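Local coordinates for Non-structural protein 5 (Modoc virus, PDB 2WA2) that probably methylates the viral RNA cap at guanine N7 and at a ribose 2'-O, through a domain that holds S-adenosylmethionine as methyl donor, at residues E81-V87 against N105-K110; E166-L171 against N195-V201; T226-Y230 against N242-S247. The protein carries 4 engineered substitutions. One frame throughout, in Å; residues are numbered along the deposited sequence. Where two conformers were deposited one is given.

Contact 1: residues E81-V87 against N105-K110; sequences ELKGTVV and NVREVK. Engineered in segment 81-87: Thr-85 (natural residue Ser).
Gly-84 O takes two backbone N-H groups from the neighbouring strand. Arg-107 N lies 2.8 Å from Gly-84 O, and Glu-108 N reaches the same oxygen at 3.3 Å. Both donors come from one face of the Gly-84 carbonyl plane. The register shifts by one residue here, which makes a beta bulge. Before the bulge, Gly-84 N donates to Asn-105 O at 2.8 Å. Beyond it, Val-86 N binds Glu-108 O and Lys-110 N binds Val-86 O, both nearly straight. Thr-85, an engineered residue, runs alongside Glu-108. Thr-85 OG1 donates to the anti lone pair of Glu-108 OE2 at 2.9 Å. Glu-108 reaches it because CG sits between the backbone N and the carbonyl carbon (chi1 64°) and the chain then runs straight. On the face of the sheet away from Thr-85, Val-86 CG2 meets Val-106 CG1 at 3.8 Å, the side chains crossing at about a right angle. A water joins Leu-82 O to N and ND2 of Asn-105. Further out, Val-109 packs on Ala-100 and Ala-101 of helix 95-101, and Thr-85 and Val-87 pair with the next strand, 151-154. The two parallel strands belong to a beta-alpha-beta unit of the Rossmann-like methyltransferase fold.

Contact 2: residues E166-L171 against N195-V201; sequences EASRTL and NPYSCDV
Thr-170 OG1 accepts the backbone N-H of Asn-195 at 3.2 Å. Thr-170 OG1 also donates to Glu-166 O at 2.7 Å, one turn back in its own helix. These two bonds fix the hydroxyl between helix and loop. Glu-166 O takes this proton and that of Thr-170 N from opposite faces of its plane. Packing is close around it. Thr-170 CG2 meets Val-201 CG1 at 3.7 Å, and Glu-166 CB lies against Asn-195 CB. The buried Glu-166 carboxylate accepts from Asn-160 N through OE2 and pairs with Lys-22 through OE1. Asn-195 CG is anti to the backbone N (chi1 173°). This sends the amide along Ala-167, while ND2 is held by Ala-163 O. Asn-195 OD1 accepts from Ser-198 N at 3.1 Å, an Asx motif just ahead of helix 199-212, where Ser-198 takes the N-cap position. The same OD1 sits over the centre of the Tyr-197 ring. The loop joins strand 188-193 to the next helix of the methyltransferase fold, beside helix 163-183. The side of Leu-171 and Asp-200 is more open to solvent and has no polar bond across it. The place of the Asp-200 carboxylate is uncertain. Leu-171 CD2 reaches inward to Val-201 CG2 at 3.7 Å.

Contact 3: residues T226-Y230 against N242-S247; sequences THEMY and NVTAVS
Ser-247 OG and His-227 NE2 share a hydrogen bond of 2.7 Å. Either atom could be the donor, with an angle of 153°. The imidazole is aimed edge-on at the helix. Ser-247 CB and Val-243 O both lie at the ring edge, in its plane, with Val-243 O 3.7 Å from His-227 CE1. His-227 CG is roughly anti to the backbone N (chi1 -151°), which carries the ring across to the helix although the CB itself does not point there. Val-246 CG1 adds an off-centre CH-pi contact, 4.0 Å from the centroid of the His-227 ring. The two side chains slide past each other in opposite directions. Tyr-197 and Trp-21 also meet this ring, Trp-21 edge-to-face, which probably helps to fix its rotation.

Strand 229-232 lies between 188-193 and 215-217 and runs antiparallel to both, the single reversed strand of the sheet in this Rossmann-like methyltransferase fold. Helix 239-254 follows it and packs back on the start of the strand and the residues before it. Met-229 supplies the apolar half of the contact. Its chain is extended through chi2 and bends at chi3 (69°), which lays the methyl against the helix. Met-229 SD touches Val-243 CG2 at 3.9 Å, and Met-229 CE reaches Val-246 CG2 at the same distance. Met-229 CE also lies 4.0 Å from Asn-242 CB. Val-246 therefore serves both halves, with CG1 against the histidine and CG2 against the methionine. Leu-216 of strand 215-217 packs on both Met-229 and Val-243. Pro-196 touches His-227 and Met-229 from the loop before helix 199-212.

The three contacts follow one another along the chain, each closing before the next opens. Contact 1 and contact 3 reach the same mixed sheet, but their centres are 27 Å apart, on opposite sides of the chain's centre. Contact 1 joins two of its parallel strands, and contact 3 sets the last modelled helix, 239-254, by the antiparallel strand 229-232. Contact 2 lies 28 Å from contact 1 between centres. It touches contact 3, their centres being 12 Å apart, with Tyr-197 packed on His-227 and Val-243. Helix 163-183, the start of helix 199-212 and helix 239-254 are thus tied together on the side of the chain away from contact 1.

Contact 1: residues E81-V87 against N105-K110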
loop_
_atom_site.group_PDB
_atom_site.type_symbol
_atom_site.label_atom_id
_atom_site.label_comp_id
_atom_site.label_asym_id
_atom_site.label_seq_id
_atom_site.Cartn_x
_atom_site.Cartn_y
_atom_site.Cartn_z
ATOM N N GLU A 81 9.167 -10.662 -1.116
ATOM C CA GLU A 81 9.530 -11.722 -2.051
ATOM C C GLU A 81 8.315 -12.066 -2.909
ATOM O O GLU A 81 7.337 -12.620 -2.423
ATOM C CB GLU A 81 10.054 -12.955 -1.298
ATOM C CG GLU A 81 10.413 -14.173 -2.219
ATOM C CD GLU A 81 11.643 -13.942 -3.142
ATOM O OE1 GLU A 81 12.465 -13.005 -2.909
ATOM O OE2 GLU A 81 11.783 -14.736 -4.106
ATOM N N LEU A 82 8.388 -11.706 -4.179
ATOM C CA LEU A 82 7.293 -11.957 -5.105
ATOM C C LEU A 82 7.465 -13.400 -5.603
ATOM O O LEU A 82 8.436 -13.714 -6.273
ATOM C CB LEU A 82 7.302 -10.900 -6.226
ATOM C CG LEU A 82 7.017 -9.449 -5.793
ATOM C CD1 LEU A 82 7.215 -8.465 -6.927
ATOM C CD2 LEU A 82 5.628 -9.261 -5.161
ATOM N N LYS A 83 6.550 -14.290 -5.231
ATOM C CA LYS A 83 6.730 -15.718 -5.553
ATOM C C LYS A 83 5.452 -16.540 -5.572
ATOM O O LYS A 83 4.469 -16.222 -4.881
ATOM C CB LYS A 83 7.729 -16.368 -4.573
ATOM C CG LYS A 83 7.197 -16.499 -3.170
ATOM C CD LYS A 83 8.071 -17.385 -2.302
ATOM C CE LYS A 83 7.835 -17.101 -0.841
ATOM N NZ LYS A 83 6.487 -17.563 -0.362
ATOM N N GLY A 84 5.488 -17.628 -6.355
ATOM C CA GLY A 84 4.379 -18.587 -6.381
ATOM C C GLY A 84 3.084 -17.946 -6.838
ATOM O O GLY A 84 3.073 -17.230 -7.834
ATOM N N THR A 85 2.007 -18.254 -6.113
ATOM C CA THR A 85 0.688 -17.658 -6.290
ATOM C C THR A 85 0.639 -16.270 -5.593
ATOM O O THR A 85 0.687 -16.159 -4.358
ATOM C CB THR A 85 -0.404 -18.586 -5.761
ATOM O OG1 THR A 85 -0.315 -19.842 -6.459
ATOM C CG2 THR A 85 -1.839 -17.957 -5.956
ATOM N N VAL A 86 0.549 -15.237 -6.421
ATOM C CA VAL A 86 0.471 -13.867 -5.942
ATOM C C VAL A 86 -0.981 -13.430 -6.050
ATOM O O VAL A 86 -1.614 -13.598 -7.113
ATOM C CB VAL A 86 1.356 -12.918 -6.792
ATOM C CG1 VAL A 86 1.246 -11.440 -6.298
ATOM C CG2 VAL A 86 2.819 -13.343 -6.757
ATOM N N VAL A 87 -1.516 -12.899 -4.958
ATOM C CA VAL A 87 -2.802 -12.195 -5.033
ATOM C C VAL A 87 -2.563 -10.695 -5.055
ATOM O O VAL A 87 -1.660 -10.183 -4.382
ATOM C CB VAL A 87 -3.841 -12.587 -3.933
ATOM C CG1 VAL A 87 -4.398 -13.966 -4.197
ATOM C CG2 VAL A 87 -3.288 -12.468 -2.512
ATOM N N ASN A 105 10.222 -15.769 -9.831
ATOM C CA ASN A 105 9.685 -16.737 -8.872
ATOM C C ASN A 105 8.153 -16.812 -8.857
ATOM O O ASN A 105 7.572 -17.698 -8.230
ATOM C CB ASN A 105 10.206 -16.459 -7.459
ATOM C CG ASN A 105 11.742 -16.418 -7.378
ATOM O OD1 ASN A 105 12.406 -17.416 -7.616
ATOM N ND2 ASN A 105 12.291 -15.264 -7.010
ATOM N N VAL A 106 7.507 -15.877 -9.533
ATOM C CA VAL A 106 6.043 -15.869 -9.625
ATOM C C VAL A 106 5.529 -16.874 -10.647
ATOM O O VAL A 106 5.988 -16.882 -11.793
ATOM C CB VAL A 106 5.542 -14.463 -10.003
ATOM C CG1 VAL A 106 4.028 -14.440 -10.166
ATOM C CG2 VAL A 106 5.968 -13.471 -8.911
ATOM N N ARG A 107 4.558 -17.677 -10.216
ATOM C CA ARG A 107 3.926 -18.699 -11.048
ATOM C C ARG A 107 2.577 -18.277 -11.614
ATOM O O ARG A 107 2.247 -18.624 -12.741
ATOM C CB ARG A 107 3.814 -20.013 -10.287
ATOM C CG ARG A 107 5.164 -20.740 -10.224
ATOM C CD ARG A 107 5.024 -22.095 -9.551
ATOM N NE ARG A 107 4.850 -23.189 -10.518
ATOM C CZ ARG A 107 3.670 -23.689 -10.904
ATOM N NH1 ARG A 107 2.528 -23.190 -10.424
ATOM N NH2 ARG A 107 3.631 -24.689 -11.787
ATOM N N GLU A 108 1.806 -17.524 -10.840
ATOM C CA GLU A 108 0.534 -16.963 -11.320
ATOM C C GLU A 108 0.129 -15.728 -10.512
ATOM O O GLU A 108 0.577 -15.537 -9.368
ATOM C CB GLU A 108 -0.583 -18.014 -11.250
ATOM C CG GLU A 108 -0.901 -18.448 -9.846
ATOM C CD GLU A 108 -1.993 -19.492 -9.776
ATOM O OE1 GLU A 108 -2.617 -19.803 -10.822
ATOM O OE2 GLU A 108 -2.222 -20.014 -8.664
ATOM N N VAL A 109 -0.701 -14.881 -11.114
ATOM C CA VAL A 109 -1.202 -13.704 -10.420
ATOM C C VAL A 109 -2.724 -13.680 -10.513
ATOM O O VAL A 109 -3.286 -13.736 -11.598
ATOM C CB VAL A 109 -0.603 -12.403 -10.994
ATOM C CG1 VAL A 109 -1.100 -11.192 -10.194
ATOM C CG2 VAL A 109 0.903 -12.443 -10.954
ATOM N N LYS A 110 -3.366 -13.662 -9.365
ATOM C CA LYS A 110 -4.784 -13.558 -9.264
ATOM C C LYS A 110 -5.082 -12.144 -8.728
ATOM O O LYS A 110 -4.798 -11.814 -7.550
ATOM C CB LYS A 110 -5.296 -14.653 -8.335
ATOM C CG LYS A 110 -4.970 -16.080 -8.843
ATOM C CD LYS A 110 -5.676 -17.087 -7.948
ATOM C CE LYS A 110 -5.449 -18.531 -8.369
ATOM N NZ LYS A 110 -6.139 -19.456 -7.368
HETATM O O HOH W 1 10.419 -13.283 -8.190
#

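Contact 2: residues E166-L171 against N195-V201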
loop_
_atom_site.group_PDB
_atom_site.type_symbol
_atom_site.label_atom_id
_atom_site.label_comp_id
_atom_site.label_asym_id
_atom_site.label_seq_id
_atom_site.Cartn_x
_atom_site.Cartn_y
_atom_site.Cartn_z
ATOM N N GLU A 166 -9.841 8.194 6.413
ATOM C CA GLU A 166 -8.678 7.407 5.996
ATOM C C GLU A 166 -8.312 6.323 7.027
ATOM O O GLU A 166 -7.984 5.193 6.625
ATOM C CB GLU A 166 -7.477 8.310 5.725
ATOM C CG GLU A 166 -7.669 9.255 4.546
ATOM C CD GLU A 166 -6.435 10.101 4.254
ATOM O OE1 GLU A 166 -5.764 10.521 5.222
ATOM O OE2 GLU A 166 -6.142 10.344 3.080
ATOM N N ALA A 167 -8.309 6.685 8.316
ATOM C CA ALA A 167 -8.113 5.667 9.413
ATOM C C ALA A 167 -9.103 4.508 9.308
ATOM O O ALA A 167 -8.716 3.348 9.387
ATOM C CB ALA A 167 -8.207 6.323 10.788
ATOM N N SER A 168 -10.383 4.817 9.101
ATOM C CA SER A 168 -11.404 3.757 9.038
ATOM C C SER A 168 -11.170 2.825 7.863
ATOM O O SER A 168 -11.254 1.598 8.003
ATOM C CB SER A 168 -12.813 4.388 8.924
ATOM O OG SER A 168 -13.161 4.873 10.200
ATOM N N ARG A 169 -10.871 3.396 6.693
ATOM C CA ARG A 169 -10.594 2.564 5.525
ATOM C C ARG A 169 -9.326 1.746 5.696
ATOM O O ARG A 169 -9.258 0.596 5.257
ATOM C CB ARG A 169 -10.439 3.420 4.269
ATOM C CG ARG A 169 -11.658 4.243 3.960
ATOM C CD ARG A 169 -11.339 5.172 2.849
ATOM N NE ARG A 169 -12.533 5.919 2.481
ATOM C CZ ARG A 169 -12.577 6.867 1.549
ATOM N NH1 ARG A 169 -11.495 7.196 0.839
ATOM N NH2 ARG A 169 -13.732 7.482 1.324
ATOM N N THR A 170 -8.318 2.347 6.334
ATOM C CA THR A 170 -7.060 1.651 6.601
ATOM C C THR A 170 -7.297 0.448 7.506
ATOM O O THR A 170 -6.804 -0.636 7.229
ATOM C CB THR A 170 -6.028 2.604 7.213
ATOM O OG1 THR A 170 -5.760 3.649 6.261
ATOM C CG2 THR A 170 -4.679 1.860 7.489
ATOM N N LEU A 171 -8.049 0.667 8.584
ATOM C CA LEU A 171 -8.402 -0.409 9.514
ATOM C C LEU A 171 -9.116 -1.545 8.829
ATOM O O LEU A 171 -8.828 -2.715 9.098
ATOM C CB LEU A 171 -9.221 0.127 10.680
ATOM C CG LEU A 171 -8.484 0.928 11.743
ATOM C CD1 LEU A 171 -9.448 1.223 12.856
ATOM C CD2 LEU A 171 -7.188 0.190 12.287
ATOM N N ASN A 195 -3.301 5.690 6.063
ATOM C CA ASN A 195 -3.097 6.562 7.218
ATOM C C ASN A 195 -2.460 5.723 8.307
ATOM O O ASN A 195 -3.190 5.031 9.046
ATOM C CB ASN A 195 -4.447 7.110 7.718
ATOM C CG ASN A 195 -4.344 7.891 9.034
ATOM O OD1 ASN A 195 -3.326 7.846 9.735
ATOM N ND2 ASN A 195 -5.410 8.620 9.375
ATOM N N PRO A 196 -1.117 5.760 8.403
ATOM C CA PRO A 196 -0.402 4.963 9.389
ATOM C C PRO A 196 -0.189 5.659 10.736
ATOM O O PRO A 196 0.332 5.016 11.633
ATOM C CB PRO A 196 0.961 4.756 8.717
ATOM C CG PRO A 196 1.194 6.042 8.004
ATOM C CD PRO A 196 -0.183 6.488 7.513
ATOM N N TYR A 197 -0.572 6.935 10.869
ATOM C CA TYR A 197 -0.315 7.671 12.133
ATOM C C TYR A 197 -1.471 7.667 13.124
ATOM O O TYR A 197 -1.299 8.024 14.284
ATOM C CB TYR A 197 0.128 9.109 11.862
ATOM C CG TYR A 197 -0.821 9.859 10.969
ATOM C CD1 TYR A 197 -1.938 10.511 11.486
ATOM C CD2 TYR A 197 -0.581 9.932 9.611
ATOM C CE1 TYR A 197 -2.804 11.197 10.660
ATOM C CE2 TYR A 197 -1.423 10.619 8.776
ATOM C CZ TYR A 197 -2.532 11.230 9.299
ATOM O OH TYR A 197 -3.376 11.885 8.445
ATOM N N SER A 198 -2.639 7.249 12.678
ATOM C CA SER A 198 -3.792 7.147 13.547
ATOM C C SER A 198 -3.494 6.118 14.659
ATOM O O SER A 198 -2.909 5.054 14.395
ATOM C CB SER A 198 -4.999 6.743 12.698
ATOM O OG SER A 198 -5.966 6.055 13.455
ATOM N N CYS A 199 -3.873 6.437 15.897
ATOM C CA CYS A 199 -3.590 5.528 16.996
ATOM C C CYS A 199 -4.171 4.131 16.789
ATOM O O CYS A 199 -3.462 3.159 17.019
ATOM C CB CYS A 199 -4.001 6.088 18.360
ATOM S SG CYS A 199 -3.487 4.911 19.683
ATOM N N ASP A 200 -5.440 4.018 16.369
ATOM C CA ASP A 200 -6.030 2.690 16.132
ATOM C C ASP A 200 -5.275 1.886 15.075
ATOM O O ASP A 200 -5.099 0.660 15.199
ATOM C CB ASP A 200 -7.537 2.740 15.796
ATOM C CG ASP A 200 -7.878 3.702 14.678
ATOM O OD1 ASP A 200 -6.967 4.210 13.974
ATOM O OD2 ASP A 200 -9.101 3.950 14.488
ATOM N N VAL A 201 -4.822 2.583 14.042
ATOM C CA VAL A 201 -4.071 1.940 12.992
ATOM C C VAL A 201 -2.720 1.474 13.527
ATOM O O VAL A 201 -2.295 0.369 13.223
ATOM C CB VAL A 201 -3.866 2.844 11.742
ATOM C CG1 VAL A 201 -2.907 2.140 10.744
ATOM C CG2 VAL A 201 -5.216 3.132 11.062
HETATM O O HOH W 2 -3.543 10.809 6.089
#

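Contact 3: residues T226-Y230 against N242-S247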
loop_
_atom_site.group_PDB
_atom_site.type_symbol
_atom_site.label_atom_id
_atom_site.label_comp_id
_atom_site.label_asym_id
_atom_site.label_seq_id
_atom_site.Cartn_x
_atom_site.Cartn_y
_atom_site.Cartn_z
ATOM N N THR A 226 0.664 12.512 0.409
ATOM C CA THR A 226 0.114 11.321 1.052
ATOM C C THR A 226 1.104 10.827 2.108
ATOM O O THR A 226 2.296 10.866 1.864
ATOM C CB THR A 226 -0.172 10.178 0.040
ATOM O OG1 THR A 226 -0.560 9.009 0.758
ATOM C CG2 THR A 226 1.063 9.857 -0.850
ATOM N N HIS A 227 0.581 10.372 3.244
ATOM C CA HIS A 227 1.394 9.800 4.314
ATOM C C HIS A 227 1.436 8.276 4.155
ATOM O O HIS A 227 1.842 7.584 5.091
ATOM C CB HIS A 227 0.769 10.165 5.650
ATOM C CG HIS A 227 1.744 10.276 6.787
ATOM N ND1 HIS A 227 2.511 9.213 7.223
ATOM C CD2 HIS A 227 2.023 11.313 7.614
ATOM C CE1 HIS A 227 3.239 9.601 8.262
ATOM N NE2 HIS A 227 2.952 10.868 8.524
ATOM N N GLU A 228 1.047 7.759 2.970
ATOM C CA GLU A 228 1.007 6.281 2.736
ATOM C C GLU A 228 2.335 5.622 3.084
ATOM O O GLU A 228 3.415 6.125 2.764
ATOM C CB GLU A 228 0.624 5.904 1.290
ATOM C CG GLU A 228 1.722 6.285 0.286
ATOM C CD GLU A 228 1.267 6.249 -1.162
ATOM O OE1 GLU A 228 0.054 6.089 -1.393
ATOM O OE2 GLU A 228 2.128 6.397 -2.064
ATOM N N MET A 229 2.234 4.512 3.788
ATOM C CA MET A 229 3.397 3.651 4.028
ATOM C C MET A 229 3.006 2.198 3.713
ATOM O O MET A 229 1.821 1.889 3.489
ATOM C CB MET A 229 3.893 3.842 5.463
ATOM C CG MET A 229 4.438 5.260 5.684
ATOM S SD MET A 229 4.851 5.608 7.405
ATOM C CE MET A 229 6.300 4.531 7.653
ATOM N N TYR A 230 3.993 1.308 3.643
ATOM C CA TYR A 230 3.740 -0.045 3.165
ATOM C C TYR A 230 4.117 -1.074 4.206
ATOM O O TYR A 230 5.246 -1.083 4.685
ATOM C CB TYR A 230 4.404 -0.317 1.824
ATOM C CG TYR A 230 3.643 0.397 0.727
ATOM C CD1 TYR A 230 2.606 -0.253 0.049
ATOM C CD2 TYR A 230 3.926 1.724 0.410
ATOM C CE1 TYR A 230 1.878 0.404 -0.950
ATOM C CE2 TYR A 230 3.183 2.402 -0.587
ATOM C CZ TYR A 230 2.163 1.720 -1.249
ATOM O OH TYR A 230 1.401 2.373 -2.205
ATOM N N ASN A 242 9.219 4.826 12.627
ATOM C CA ASN A 242 9.248 5.113 11.215
ATOM C C ASN A 242 8.122 6.048 10.838
ATOM O O ASN A 242 8.322 6.965 10.050
ATOM C CB ASN A 242 9.154 3.842 10.388
ATOM C CG ASN A 242 10.445 3.501 9.741
ATOM O OD1 ASN A 242 11.112 2.537 10.145
ATOM N ND2 ASN A 242 10.848 4.307 8.752
ATOM N N VAL A 243 6.938 5.808 11.393
ATOM C CA VAL A 243 5.781 6.704 11.107
ATOM C C VAL A 243 6.090 8.143 11.543
ATOM O O VAL A 243 5.888 9.085 10.797
ATOM C CB VAL A 243 4.489 6.202 11.808
ATOM C CG1 VAL A 243 3.374 7.250 11.688
ATOM C CG2 VAL A 243 4.047 4.872 11.184
ATOM N N THR A 244 6.620 8.280 12.758
ATOM C CA THR A 244 6.927 9.597 13.322
ATOM C C THR A 244 7.999 10.290 12.477
ATOM O O THR A 244 7.925 11.495 12.209
ATOM C CB THR A 244 7.364 9.485 14.823
ATOM O OG1 THR A 244 6.236 9.062 15.599
ATOM C CG2 THR A 244 7.793 10.846 15.346
ATOM N N ALA A 245 8.967 9.513 12.018
ATOM C CA ALA A 245 10.037 10.053 11.198
ATOM C C ALA A 245 9.501 10.596 9.859
ATOM O O ALA A 245 9.920 11.643 9.388
ATOM C CB ALA A 245 11.097 9.000 10.981
ATOM N N VAL A 246 8.536 9.886 9.279
ATOM C CA VAL A 246 7.870 10.336 8.064
ATOM C C VAL A 246 7.050 11.609 8.336
ATOM O O VAL A 246 7.130 12.568 7.555
ATOM C CB VAL A 246 6.995 9.217 7.419
ATOM C CG1 VAL A 246 6.208 9.749 6.203
ATOM C CG2 VAL A 246 7.895 8.046 6.963
ATOM N N SER A 247 6.288 11.640 9.421
ATOM C CA SER A 247 5.563 12.894 9.773
ATOM C C SER A 247 6.524 14.084 9.874
ATOM O O SER A 247 6.268 15.141 9.313
ATOM C CB SER A 247 4.737 12.753 11.061
ATOM O OG SER A 247 3.767 11.714 10.942
#